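Local coordinates for uncharacterized protein (Helicobacter pylori, PDB 4O5J) that probably binds sialic acid-carrying glycans through its extracellular adhesion domain, as an outer membrane adhesin of the bacterium, at residues A[36-39]-A[40-44]; A[281-284]-A[285-289]; A[294-297]-A[298-302]; A[363-366]-A[367-371]; A[374-377]-A[378-382]. One frame throughout, in Å; residues are numbered along the deposited sequence.

Contact 1. Residues A[36-39]-A[40-44]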
loop_
_atom_site.group_PDB
_atom_site.type_symbol
_atom_site.label_atom_id
_atom_site.label_comp_id
_atom_site.label_asym_id
_atom_site.label_seq_id
_atom_site.Cartn_x
_atom_site.Cartn_y
_atom_site.Cartn_z
ATOM N N GLN A 36 13.674 40.749 7.452
ATOM C CA GLN A 36 12.280 40.796 7.771
ATOM C C GLN A 36 11.480 41.348 6.570
ATOM O O GLN A 36 10.502 40.754 6.149
ATOM C CB GLN A 36 12.117 41.652 8.983
ATOM C CG GLN A 36 10.848 41.387 9.710
ATOM C CD GLN A 36 10.856 42.125 11.027
ATOM O OE1 GLN A 36 11.514 43.162 11.182
ATOM N NE2 GLN A 36 10.137 41.592 11.991
ATOM N N LEU A 37 11.918 42.458 5.994
ATOM C CA LEU A 37 11.295 43.049 4.809
ATOM C C LEU A 37 11.248 41.987 3.702
ATOM O O LEU A 37 10.237 41.804 3.027
ATOM C CB LEU A 37 12.092 44.281 4.340
ATOM C CG LEU A 37 11.603 44.966 3.060
ATOM C CD1 LEU A 37 10.134 45.361 3.194
ATOM C CD2 LEU A 37 12.482 46.207 2.752
ATOM N N SER A 38 12.364 41.294 3.519
ATOM C CA SER A 38 12.468 40.229 2.539
ATOM C C SER A 38 11.399 39.137 2.724
ATOM O O SER A 38 10.796 38.682 1.755
ATOM C CB SER A 38 13.835 39.616 2.627
ATOM O OG SER A 38 13.871 38.490 1.806
ATOM N N GLN A 39 11.185 38.718 3.965
ATOM C CA GLN A 39 10.182 37.704 4.289
ATOM C C GLN A 39 8.784 38.192 4.028
ATOM O O GLN A 39 7.958 37.470 3.460
ATOM C CB GLN A 39 10.304 37.250 5.735
ATOM C CG GLN A 39 11.598 36.459 5.941
ATOM C CD GLN A 39 11.829 36.154 7.411
ATOM O OE1 GLN A 39 10.989 36.456 8.241
ATOM N NE2 GLN A 39 12.963 35.572 7.738
ATOM N N TYR A 40 8.514 39.417 4.430
ATOM C CA TYR A 40 7.209 40.014 4.180
ATOM C C TYR A 40 6.860 40.054 2.694
ATOM O O TYR A 40 5.734 39.759 2.293
ATOM C CB TYR A 40 7.155 41.417 4.736
ATOM C CG TYR A 40 6.900 41.505 6.216
ATOM C CD1 TYR A 40 7.430 42.574 6.970
ATOM C CD2 TYR A 40 6.097 40.570 6.858
ATOM C CE1 TYR A 40 7.187 42.693 8.316
ATOM C CE2 TYR A 40 5.854 40.680 8.220
ATOM C CZ TYR A 40 6.412 41.750 8.920
ATOM O OH TYR A 40 6.205 41.928 10.238
ATOM N N LEU A 41 7.824 40.421 1.876
ATOM C CA LEU A 41 7.590 40.583 0.452
ATOM C C LEU A 41 7.425 39.219 -0.228
ATOM O O LEU A 41 6.673 39.120 -1.210
ATOM C CB LEU A 41 8.741 41.381 -0.216
ATOM C CG LEU A 41 8.598 42.850 0.185
ATOM C CD1 LEU A 41 9.616 43.698 -0.446
ATOM C CD2 LEU A 41 7.222 43.418 -0.206
ATOM N N ASN A 42 8.147 38.208 0.247
ATOM C CA ASN A 42 7.944 36.838 -0.261
ATOM C C ASN A 42 6.575 36.322 0.130
ATOM O O ASN A 42 5.913 35.591 -0.635
ATOM C CB ASN A 42 9.025 35.901 0.209
ATOM C CG ASN A 42 10.230 35.979 -0.671
ATOM O OD1 ASN A 42 10.151 36.257 -1.878
ATOM N ND2 ASN A 42 11.352 35.701 -0.096
ATOM N N GLN A 43 6.154 36.722 1.314
ATOM C CA GLN A 43 4.810 36.369 1.781
ATOM C C GLN A 43 3.755 37.020 0.865
ATOM O O GLN A 43 2.822 36.368 0.416
ATOM C CB GLN A 43 4.670 36.784 3.227
ATOM C CG GLN A 43 3.351 36.440 3.843
ATOM C CD GLN A 43 3.333 36.839 5.307
ATOM O OE1 GLN A 43 4.377 36.863 5.981
ATOM N NE2 GLN A 43 2.149 37.164 5.811
ATOM N N VAL A 44 3.945 38.299 0.551
ATOM C CA VAL A 44 3.060 38.983 -0.372
ATOM C C VAL A 44 3.034 38.290 -1.740
ATOM O O VAL A 44 1.956 38.061 -2.303
ATOM C CB VAL A 44 3.446 40.454 -0.561
ATOM C CG1 VAL A 44 2.782 41.061 -1.825
ATOM C CG2 VAL A 44 3.135 41.274 0.695
#

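Contact 2. Residues A[281-284]-A[285-289]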
loop_
_atom_site.group_PDB
_atom_site.type_symbol
_atom_site.label_atom_id
_atom_site.label_comp_id
_atom_site.label_asym_id
_atom_site.label_seq_id
_atom_site.Cartn_x
_atom_site.Cartn_y
_atom_site.Cartn_z
ATOM N N PRO A 281 -18.784 28.490 -1.330
ATOM C CA PRO A 281 -18.031 27.948 -0.174
ATOM C C PRO A 281 -18.027 26.437 -0.168
ATOM O O PRO A 281 -17.007 25.805 0.156
ATOM C CB PRO A 281 -18.809 28.477 1.052
ATOM C CG PRO A 281 -19.514 29.717 0.537
ATOM C CD PRO A 281 -19.831 29.452 -0.920
ATOM N N LYS A 282 -19.169 25.865 -0.529
ATOM C CA LYS A 282 -19.318 24.411 -0.577
ATOM C C LYS A 282 -18.315 23.760 -1.570
ATOM O O LYS A 282 -17.616 22.808 -1.216
ATOM C CB LYS A 282 -20.775 24.041 -0.949
ATOM C CG LYS A 282 -20.915 22.653 -1.502
ATOM C CD LYS A 282 -21.365 21.705 -0.391
ATOM C CE LYS A 282 -22.147 20.538 -0.990
ATOM N NZ LYS A 282 -22.033 19.479 0.052
ATOM N N PHE A 283 -18.230 24.277 -2.804
ATOM C CA PHE A 283 -17.287 23.758 -3.801
ATOM C C PHE A 283 -15.836 23.950 -3.312
ATOM O O PHE A 283 -14.982 23.028 -3.402
ATOM C CB PHE A 283 -17.495 24.480 -5.136
ATOM C CG PHE A 283 -16.460 24.160 -6.148
ATOM C CD1 PHE A 283 -16.580 23.023 -6.932
ATOM C CD2 PHE A 283 -15.347 24.968 -6.297
ATOM C CE1 PHE A 283 -15.612 22.701 -7.869
ATOM C CE2 PHE A 283 -14.393 24.647 -7.226
ATOM C CZ PHE A 283 -14.517 23.505 -8.004
ATOM N N ALA A 284 -15.573 25.132 -2.786
ATOM C CA ALA A 284 -14.282 25.428 -2.208
ATOM C C ALA A 284 -13.836 24.395 -1.195
ATOM O O ALA A 284 -12.701 23.916 -1.250
ATOM C CB ALA A 284 -14.295 26.755 -1.568
ATOM N N LYS A 285 -14.718 24.054 -0.266
ATOM C CA LYS A 285 -14.322 23.189 0.821
ATOM C C LYS A 285 -14.238 21.745 0.315
ATOM O O LYS A 285 -13.379 20.951 0.725
ATOM C CB LYS A 285 -15.322 23.330 1.965
ATOM C CG LYS A 285 -14.982 22.426 3.098
ATOM C CD LYS A 285 -16.090 22.276 4.101
ATOM C CE LYS A 285 -15.673 21.121 5.006
ATOM N NZ LYS A 285 -16.749 20.762 5.955
ATOM N N ASP A 286 -15.088 21.428 -0.646
ATOM C CA ASP A 286 -15.161 20.043 -1.149
ATOM C C ASP A 286 -13.976 19.700 -2.026
ATOM O O ASP A 286 -13.448 18.593 -1.915
ATOM C CB ASP A 286 -16.486 19.741 -1.908
ATOM C CG ASP A 286 -17.676 19.461 -0.939
ATOM O OD1 ASP A 286 -17.400 19.195 0.271
ATOM O OD2 ASP A 286 -18.898 19.511 -1.367
ATOM N N ILE A 287 -13.570 20.616 -2.910
ATOM C CA ILE A 287 -12.464 20.319 -3.797
ATOM C C ILE A 287 -11.211 20.161 -2.932
ATOM O O ILE A 287 -10.353 19.348 -3.248
ATOM C CB ILE A 287 -12.279 21.375 -4.915
ATOM C CG1 ILE A 287 -11.298 20.865 -5.977
ATOM C CG2 ILE A 287 -11.831 22.722 -4.357
ATOM C CD1 ILE A 287 -11.146 21.852 -7.120
ATOM N N TYR A 288 -11.138 20.902 -1.822
ATOM C CA TYR A 288 -9.970 20.813 -0.960
ATOM C C TYR A 288 -9.889 19.448 -0.260
ATOM O O TYR A 288 -8.863 18.757 -0.283
ATOM C CB TYR A 288 -9.981 21.951 0.025
ATOM C CG TYR A 288 -8.709 22.094 0.821
ATOM C CD1 TYR A 288 -7.493 21.647 0.323
ATOM C CD2 TYR A 288 -8.712 22.738 2.050
ATOM C CE1 TYR A 288 -6.318 21.772 1.063
ATOM C CE2 TYR A 288 -7.562 22.878 2.784
ATOM C CZ TYR A 288 -6.365 22.393 2.287
ATOM O OH TYR A 288 -5.234 22.572 3.022
ATOM N N THR A 289 -10.994 19.037 0.331
ATOM C CA THR A 289 -11.101 17.736 0.935
ATOM C C THR A 289 -10.829 16.661 -0.081
ATOM O O THR A 289 -10.111 15.709 0.197
ATOM C CB THR A 289 -12.520 17.537 1.465
ATOM O OG1 THR A 289 -12.782 18.580 2.383
ATOM C CG2 THR A 289 -12.660 16.213 2.182
#

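Contact 3. Residues A[294-297]-A[298-302]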
loop_
_atom_site.group_PDB
_atom_site.type_symbol
_atom_site.label_atom_id
_atom_site.label_comp_id
_atom_site.label_asym_id
_atom_site.label_seq_id
_atom_site.Cartn_x
_atom_site.Cartn_y
_atom_site.Cartn_z
ATOM N N GLN A 294 -7.202 12.433 -1.939
ATOM C CA GLN A 294 -6.544 11.757 -3.026
ATOM C C GLN A 294 -5.014 11.737 -2.767
ATOM O O GLN A 294 -4.350 10.770 -3.125
ATOM C CB GLN A 294 -6.826 12.432 -4.357
ATOM C CG GLN A 294 -6.316 11.611 -5.533
ATOM C CD GLN A 294 -6.878 12.143 -6.853
ATOM O OE1 GLN A 294 -6.155 12.764 -7.680
ATOM N NE2 GLN A 294 -8.197 11.930 -7.060
ATOM N N LYS A 295 -4.473 12.761 -2.127
ATOM C CA LYS A 295 -3.051 12.716 -1.763
ATOM C C LYS A 295 -2.822 11.611 -0.703
ATOM O O LYS A 295 -1.845 10.836 -0.787
ATOM C CB LYS A 295 -2.555 14.069 -1.265
ATOM C CG LYS A 295 -1.021 14.067 -1.060
ATOM C CD LYS A 295 -0.602 15.292 -0.260
ATOM C CE LYS A 295 0.884 15.697 -0.349
ATOM N NZ LYS A 295 1.770 14.539 -0.564
ATOM N N GLN A 296 -3.747 11.476 0.258
ATOM C CA GLN A 296 -3.611 10.442 1.285
ATOM C C GLN A 296 -3.668 9.050 0.644
ATOM O O GLN A 296 -3.002 8.111 1.098
ATOM C CB GLN A 296 -4.706 10.594 2.347
ATOM C CG GLN A 296 -4.605 9.527 3.382
ATOM C CD GLN A 296 -3.236 9.535 4.074
ATOM O OE1 GLN A 296 -2.941 10.481 4.768
ATOM N NE2 GLN A 296 -2.425 8.492 3.903
ATOM N N VAL A 297 -4.453 8.916 -0.423
ATOM C CA VAL A 297 -4.533 7.614 -1.125
ATOM C C VAL A 297 -3.158 7.259 -1.706
ATOM O O VAL A 297 -2.692 6.150 -1.510
ATOM C CB VAL A 297 -5.607 7.609 -2.242
ATOM C CG1 VAL A 297 -5.435 6.376 -3.130
ATOM C CG2 VAL A 297 -7.005 7.673 -1.627
ATOM N N ILE A 298 -2.539 8.211 -2.423
ATOM C CA ILE A 298 -1.213 8.052 -2.978
ATOM C C ILE A 298 -0.208 7.769 -1.867
ATOM O O ILE A 298 0.688 6.947 -2.009
ATOM C CB ILE A 298 -0.766 9.308 -3.744
ATOM C CG1 ILE A 298 -1.685 9.585 -4.948
ATOM C CG2 ILE A 298 0.672 9.163 -4.178
ATOM C CD1 ILE A 298 -1.767 8.429 -5.881
ATOM N N SER A 299 -0.377 8.442 -0.751
ATOM C CA SER A 299 0.529 8.307 0.329
ATOM C C SER A 299 0.421 6.880 0.939
ATOM O O SER A 299 1.454 6.285 1.333
ATOM C CB SER A 299 0.236 9.416 1.319
ATOM O OG SER A 299 0.907 9.062 2.451
ATOM N N TYR A 300 -0.804 6.328 1.014
ATOM C CA TYR A 300 -0.957 4.944 1.475
ATOM C C TYR A 300 -0.258 3.999 0.519
ATOM O O TYR A 300 0.349 3.010 0.946
ATOM C CB TYR A 300 -2.420 4.533 1.558
ATOM C CG TYR A 300 -3.141 5.032 2.805
ATOM C CD1 TYR A 300 -2.515 5.016 4.060
ATOM C CD2 TYR A 300 -4.449 5.492 2.731
ATOM C CE1 TYR A 300 -3.182 5.460 5.184
ATOM C CE2 TYR A 300 -5.127 5.937 3.850
ATOM C CZ TYR A 300 -4.509 5.915 5.061
ATOM O OH TYR A 300 -5.236 6.383 6.130
ATOM N N ALA A 301 -0.376 4.260 -0.776
ATOM C CA ALA A 301 0.307 3.406 -1.771
ATOM C C ALA A 301 1.824 3.524 -1.553
ATOM O O ALA A 301 2.561 2.531 -1.609
ATOM C CB ALA A 301 -0.016 3.837 -3.172
ATOM N N GLN A 302 2.300 4.720 -1.255
ATOM C CA GLN A 302 3.716 4.870 -0.976
ATOM C C GLN A 302 4.093 4.066 0.268
ATOM O O GLN A 302 5.139 3.420 0.270
ATOM C CB GLN A 302 4.061 6.326 -0.844
ATOM C CG GLN A 302 5.462 6.538 -0.364
ATOM C CD GLN A 302 5.821 7.934 -0.572
ATOM O OE1 GLN A 302 6.391 8.278 -1.591
ATOM N NE2 GLN A 302 5.482 8.762 0.372
HETATM O O HOH W 1 0.357 7.716 5.168
#

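Contact 4. Residues A[363-366]-A[367-371]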
loop_
_atom_site.group_PDB
_atom_site.type_symbol
_atom_site.label_atom_id
_atom_site.label_comp_id
_atom_site.label_asym_id
_atom_site.label_seq_id
_atom_site.Cartn_x
_atom_site.Cartn_y
_atom_site.Cartn_z
ATOM N N ALA A 363 0.336 19.281 -7.154
ATOM C CA ALA A 363 -0.011 20.485 -7.896
ATOM C C ALA A 363 -1.544 20.721 -7.825
ATOM O O ALA A 363 -1.990 21.839 -7.589
ATOM C CB ALA A 363 0.489 20.390 -9.359
ATOM N N ALA A 364 -2.343 19.683 -8.007
ATOM C CA ALA A 364 -3.803 19.877 -7.903
ATOM C C ALA A 364 -4.201 20.302 -6.496
ATOM O O ALA A 364 -4.994 21.210 -6.336
ATOM C CB ALA A 364 -4.571 18.643 -8.292
ATOM N N LEU A 365 -3.620 19.645 -5.484
ATOM C CA LEU A 365 -3.888 19.970 -4.088
ATOM C C LEU A 365 -3.567 21.451 -3.807
ATOM O O LEU A 365 -4.301 22.158 -3.070
ATOM C CB LEU A 365 -3.085 19.083 -3.159
ATOM C CG LEU A 365 -3.169 19.486 -1.691
ATOM C CD1 LEU A 365 -4.574 19.334 -1.191
ATOM C CD2 LEU A 365 -2.244 18.580 -0.925
ATOM N N SER A 366 -2.475 21.925 -4.393
ATOM C CA SER A 366 -2.091 23.287 -4.186
ATOM C C SER A 366 -3.157 24.313 -4.652
ATOM O O SER A 366 -3.467 25.292 -3.952
ATOM C CB SER A 366 -0.808 23.556 -4.944
ATOM O OG SER A 366 -0.105 24.314 -4.080
ATOM N N VAL A 367 -3.683 24.099 -5.851
ATOM C CA VAL A 367 -4.715 24.956 -6.394
ATOM C C VAL A 367 -5.976 24.835 -5.523
ATOM O O VAL A 367 -6.632 25.844 -5.221
ATOM C CB VAL A 367 -5.016 24.569 -7.842
ATOM C CG1 VAL A 367 -6.182 25.394 -8.420
ATOM C CG2 VAL A 367 -3.715 24.692 -8.666
ATOM N N ALA A 368 -6.279 23.624 -5.084
ATOM C CA ALA A 368 -7.492 23.417 -4.254
ATOM C C ALA A 368 -7.351 24.186 -2.937
ATOM O O ALA A 368 -8.314 24.811 -2.473
ATOM C CB ALA A 368 -7.720 21.942 -3.971
ATOM N N ARG A 369 -6.155 24.126 -2.330
ATOM C CA ARG A 369 -5.916 24.830 -1.100
ATOM C C ARG A 369 -6.110 26.332 -1.325
ATOM O O ARG A 369 -6.692 27.040 -0.478
ATOM C CB ARG A 369 -4.515 24.515 -0.569
ATOM C CG ARG A 369 -4.096 25.313 0.672
ATOM C CD ARG A 369 -2.851 24.682 1.360
ATOM N NE ARG A 369 -1.917 24.180 0.370
ATOM C CZ ARG A 369 -1.440 22.913 0.330
ATOM N NH1 ARG A 369 -1.798 21.997 1.257
ATOM N NH2 ARG A 369 -0.576 22.540 -0.630
ATOM N N ASP A 370 -5.643 26.840 -2.466
ATOM C CA ASP A 370 -5.789 28.279 -2.733
ATOM C C ASP A 370 -7.271 28.661 -2.911
ATOM O O ASP A 370 -7.711 29.722 -2.452
ATOM C CB ASP A 370 -5.034 28.654 -3.994
ATOM C CG ASP A 370 -3.480 28.517 -3.838
ATOM O OD1 ASP A 370 -2.947 28.566 -2.685
ATOM O OD2 ASP A 370 -2.773 28.373 -4.879
ATOM N N VAL A 371 -8.027 27.828 -3.615
ATOM C CA VAL A 371 -9.494 28.039 -3.767
ATOM C C VAL A 371 -10.101 28.094 -2.396
ATOM O O VAL A 371 -10.865 28.986 -2.101
ATOM C CB VAL A 371 -10.152 26.945 -4.629
ATOM C CG1 VAL A 371 -11.700 26.980 -4.558
ATOM C CG2 VAL A 371 -9.668 27.072 -6.070
HETATM O O HOH W 2 -1.377 26.484 -2.080
#

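Contact 5. Residues A[374-377]-A[378-382]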
loop_
_atom_site.group_PDB
_atom_site.type_symbol
_atom_site.label_atom_id
_atom_site.label_comp_id
_atom_site.label_asym_id
_atom_site.label_seq_id
_atom_site.Cartn_x
_atom_site.Cartn_y
_atom_site.Cartn_z
ATOM N N LEU A 374 -9.023 31.412 -0.384
ATOM C CA LEU A 374 -9.111 32.678 -1.114
ATOM C C LEU A 374 -9.458 33.847 -0.241
ATOM O O LEU A 374 -8.744 34.834 -0.169
ATOM C CB LEU A 374 -10.173 32.544 -2.197
ATOM C CG LEU A 374 -10.442 33.835 -3.020
ATOM C CD1 LEU A 374 -9.043 34.463 -3.428
ATOM C CD2 LEU A 374 -11.151 33.477 -4.393
ATOM N N LYS A 375 -10.546 33.717 0.471
ATOM C CA LYS A 375 -10.920 34.806 1.432
ATOM C C LYS A 375 -9.853 35.168 2.451
ATOM O O LYS A 375 -9.575 36.330 2.691
ATOM C CB LYS A 375 -12.221 34.517 2.212
ATOM C CG LYS A 375 -13.521 34.862 1.513
ATOM C CD LYS A 375 -13.273 35.659 0.226
ATOM C CE LYS A 375 -14.267 35.365 -0.913
ATOM N NZ LYS A 375 -13.961 36.191 -2.129
ATOM N N SER A 376 -9.352 34.172 3.133
ATOM C CA SER A 376 -8.390 34.347 4.176
ATOM C C SER A 376 -7.113 35.005 3.628
ATOM O O SER A 376 -6.502 35.867 4.271
ATOM C CB SER A 376 -8.050 32.976 4.717
ATOM O OG SER A 376 -7.272 33.169 5.879
ATOM N N ASN A 377 -6.734 34.593 2.425
ATOM C CA ASN A 377 -5.564 35.105 1.762
ATOM C C ASN A 377 -5.758 36.576 1.404
ATOM O O ASN A 377 -4.864 37.388 1.627
ATOM C CB ASN A 377 -5.274 34.283 0.514
ATOM C CG ASN A 377 -4.646 32.949 0.833
ATOM O OD1 ASN A 377 -4.213 32.709 1.971
ATOM N ND2 ASN A 377 -4.575 32.065 -0.169
ATOM N N GLN A 378 -6.924 36.934 0.879
ATOM C CA GLN A 378 -7.176 38.311 0.489
ATOM C C GLN A 378 -7.005 39.233 1.651
ATOM O O GLN A 378 -6.481 40.365 1.473
ATOM C CB GLN A 378 -8.584 38.450 -0.064
ATOM C CG GLN A 378 -8.656 38.172 -1.536
ATOM C CD GLN A 378 -10.067 37.909 -1.956
ATOM O OE1 GLN A 378 -10.938 37.641 -1.117
ATOM N NE2 GLN A 378 -10.316 37.988 -3.261
ATOM N N ALA A 379 -7.443 38.774 2.836
ATOM C CA ALA A 379 -7.259 39.590 4.066
ATOM C C ALA A 379 -5.786 39.602 4.498
ATOM O O ALA A 379 -5.267 40.589 4.975
ATOM C CB ALA A 379 -8.153 39.104 5.201
ATOM N N GLU A 380 -5.100 38.499 4.301
ATOM C CA GLU A 380 -3.757 38.382 4.834
ATOM C C GLU A 380 -2.753 39.220 3.998
ATOM O O GLU A 380 -1.864 39.850 4.551
ATOM C CB GLU A 380 -3.372 36.938 4.819
ATOM C CG GLU A 380 -2.401 36.553 5.884
ATOM C CD GLU A 380 -2.184 35.050 5.852
ATOM O OE1 GLU A 380 -1.160 34.572 6.369
ATOM O OE2 GLU A 380 -3.039 34.327 5.287
ATOM N N ILE A 381 -2.938 39.246 2.675
ATOM C CA ILE A 381 -2.080 39.975 1.799
ATOM C C ILE A 381 -2.135 41.471 2.114
ATOM O O ILE A 381 -1.097 42.158 2.012
ATOM C CB ILE A 381 -2.414 39.730 0.319
ATOM C CG1 ILE A 381 -1.220 40.174 -0.560
ATOM C CG2 ILE A 381 -3.705 40.485 -0.086
ATOM C CD1 ILE A 381 -1.195 39.565 -1.947
ATOM N N VAL A 382 -3.299 41.995 2.496
ATOM C CA VAL A 382 -3.366 43.416 2.872
ATOM C C VAL A 382 -2.465 43.686 4.099
ATOM O O VAL A 382 -1.750 44.704 4.153
ATOM C CB VAL A 382 -4.803 43.869 3.162
ATOM C CG1 VAL A 382 -4.857 45.271 3.804
ATOM C CG2 VAL A 382 -5.607 43.847 1.872
#

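Contact 1. Residues A[36-39]-A[40-44]
The N-H of Tyr40 meets the carbonyl of Gln36 almost head-on, with Tyr40 N 2.9 Å from Gln36 O and an N-H...O angle of 169°. One turn further along, Gln43 N bonds to Gln39 O at 2.9 Å. Between them, Leu41 N bonds to Leu37 O and Asn42 N to Ser38 O, so each residue from Gln36 to Gln39 gives its carbonyl to the residue four places on. Asn42 ND2 comes within 3.6 Å of Ser38 O, the carbonyl that accepts from Asn42 N.

Beyond the backbone, Gln36 and Tyr40 run alongside each other and point the same way. Gln36 CG is 4.1 Å from Tyr40 CE1, and the amide and ring planes are only 6° apart. The ring gets there because Tyr40 CG stands anti to its own carbonyl carbon (chi1 -80°), which swings it back over the preceding turn. Leu37 and Leu41 form a second lengthwise pair, their CD1 atoms 4.0 Å apart.

Helix 343-396 touches this stretch of helix 29-54 through Leu391 at Gln36, Asp387 at Tyr40, Ala388 at Leu41 and Ala384 at Gln43. With no salt bridge between the two segments, the hydrogen bonds across the contact are those of the backbone, and the side chains add van der Waals contact at a partly solvated surface.

Contact 2. Residues A[281-284]-A[285-289]
Lys282 and Asp286 meet one helical turn apart, and the lysine curls around a single carboxylate oxygen. Its CB points away from the following turn, but a bend at chi2 (98°) brings the rest of the chain back. CG lies 3.7 Å from Asp286 OD2, CD closes to 3.4 Å of that same OD2, and CE keeps a similar separation. The tip, Lys282 NZ, ends 3.4 Å from Asp286 OD2 in a rather long salt bridge, so methylenes and ammonium alike rest against one oxygen. The backbone joins the same two residues, Asp286 N bonding to Lys282 O at 2.9 Å.

The buried face of the helix is apolar. Ile287 CB sits over one face of the Phe283 ring, and Phe283 CZ approaches Ile287 CD1 to 3.9 Å. Further on, Lys285 O takes bonds from Thr289 N and Thr289 OG1, which reach it from opposite faces of its plane.

Asn280 OD1 accepts from Phe283 N at the start of helix 281-309. Phe283 packs on Val60 and Leu64 of helix 57-76, Asp286 on Leu266 of helix 241-268, and Ala284 on Val371 of helix 343-396, which places this first part of the helix among three others.

Contact 3. Residues A[294-297]-A[298-302]
An amide-over-ring pair spaced one turn apart, Gln296 on Tyr300, marks this middle part of helix 281-309. Gln296 NE2 stands 3.3 Å above the ring plane, over its centre, and its closest ring atom is Tyr300 CE1 at 3.4 Å. The amide is not laid flat on the ring: the two planes are 47° apart, a geometry consistent with an N-H directed partly at the pi cloud. Gln296 reaches this place by a bend at chi2 (58°), which turns the chain forward, toward the following turn, and sets CG 3.7 Å from Tyr300 CE2. The same two residues are tied through the backbone, where Tyr300 N bonds to Gln296 O at 2.8 Å.

A water gives the amide a second partner. It accepts from Gln296 NE2 at 3.2 Å and also bonds to Ser299 OG, bridging the two side chains.

The helix belongs to an elongated helical bundle, and it packs against three neighbouring helices. Gln294 NE2 donates to Leu67 O in helix 57-76, a helix that Val297 and Ile298 also touch through Asn74 and Phe70. Lys295 forms a salt bridge with Asp362 of helix 343-396. Towards helix 241-268, Gln296 and Val297 meet Leu259, while Tyr300 packs on Gln255. Ile298 turns CG1 back to within 3.4 Å of Gln294 O, the carbonyl that accepts from its own backbone N.

Contact 4. Residues A[363-366]-A[367-371]
Ser366 O is gripped twice, by Asp370 N at 3.1 Å and by a water that donates to it from 3.0 Å. That water ties together much of the polar edge. It donates to Asp370 OD1 at 2.7 Å, bonds to Ser366 OG, and lies in the plane of the Arg369 guanidinium at its edge, where the bond from NE is weak. One water molecule thus links both the backbone and the hydroxyl of Ser366 to two charged side chains further along the helix.

Arg369 is extended as far as CD, then bends at chi3 (38°), bringing the guanidinium back over the preceding turn. Leu365 O then lies over one face of the group, while Ser366 OG is near its edge, 3.9 Å from Arg369 NH2. The Leu365 side chain crosses that of Arg369 at a slant, CD2 4.1 Å from Arg369 NH1. The backbone repeats this pairing, with Arg369 N bonded to Leu365 O at 2.8 Å.

All this lies on helix 343-396, the longest helix of the model, which packs here against both 57-76 and 281-309. Ala364 rests on Tyr66 and Leu67 and Val367 on Ser63 of the first, while Leu365 and Arg369 pack on Tyr288 of the second.

Asp370 is buried, and its carboxylate oxygens are each hydrogen-bonded to residues of helix 29-54, OD1 to Ser50 OG and OD2 to Asn53 ND2. Its OD2 also sits 3.3 Å from Ser366 O, two acceptors side by side, a closeness that the surrounding donors probably make tolerable.

Contact 5. Residues A[374-377]-A[378-382]
Backbone bonding links Leu374 to Gln378 and Asn377 to Ile381: Gln378 N bonds to Leu374 O at 3.0 Å, and Ile381 N to Asn377 O at 2.9 Å with an N-H...O angle of 165°. Ala379 N and Glu380 N bond to Lys375 O and Ser376 O, the latter with a more bent angle of 136°. This regular run follows a kink in helix 343-396, where the N atoms of Lys375 and Ser376 make no bond to the turn before.

Among polar side chains, Lys375 and Gln378 lie alongside each other, pointing the same way. Bends at chi2 and chi3 of the lysine carry its CD to 3.3 Å from Gln378 OE1, with Lys375 NZ 3.5 Å from that oxygen. The ammonium would probably favour this amide oxygen electrostatically. Glu380 and Asn377 cross, their amide and carboxylate planes 46° apart; Asn377 OD1 and Glu380 OE2, both acceptors, stay 3.9 Å apart, so this is proximity and not a bond.

In van der Waals contact, Leu374 CD1 lies 3.8 Å from Gln378 NE2. The extended glutamine therefore has a lysine at its oxygen and a leucine methyl at its nitrogen. A bound 1,2-ethanediol, probably from the crystallisation liquor, lies about 4 Å from the side chain of Ile381.

Helix 29-54 packs against this stretch. Leu374 rests on Ala54, and buried Asn377 reaches in to Leu47, Ser50 and Ile51, so the first and last helices of the model meet around the kink.

In the fold
Contacts 1 and 5 are surface contacts on the first and last helices of the model, which touch where Val44 O meets Ile381 CD1 at 3.5 Å; their centres are 15 Å apart. Contact 4 is the buried one, while contacts 2 and 3 are partly buried. Helix 343-396 carries contacts 4 and 5, and helix 281-309 carries contacts 2 and 3. Those two helices pack together where Tyr288 and Lys295 meet Leu365. The chemistry varies with place: at the surface, glutamines lie against a tyrosine or between a lysine and a leucine; contact 2 has a salt bridge; contacts 3 and 4 each have a water bridge, and in contact 4 a buried carboxylate is hydrogen-bonded to neutral groups of helix 29-54.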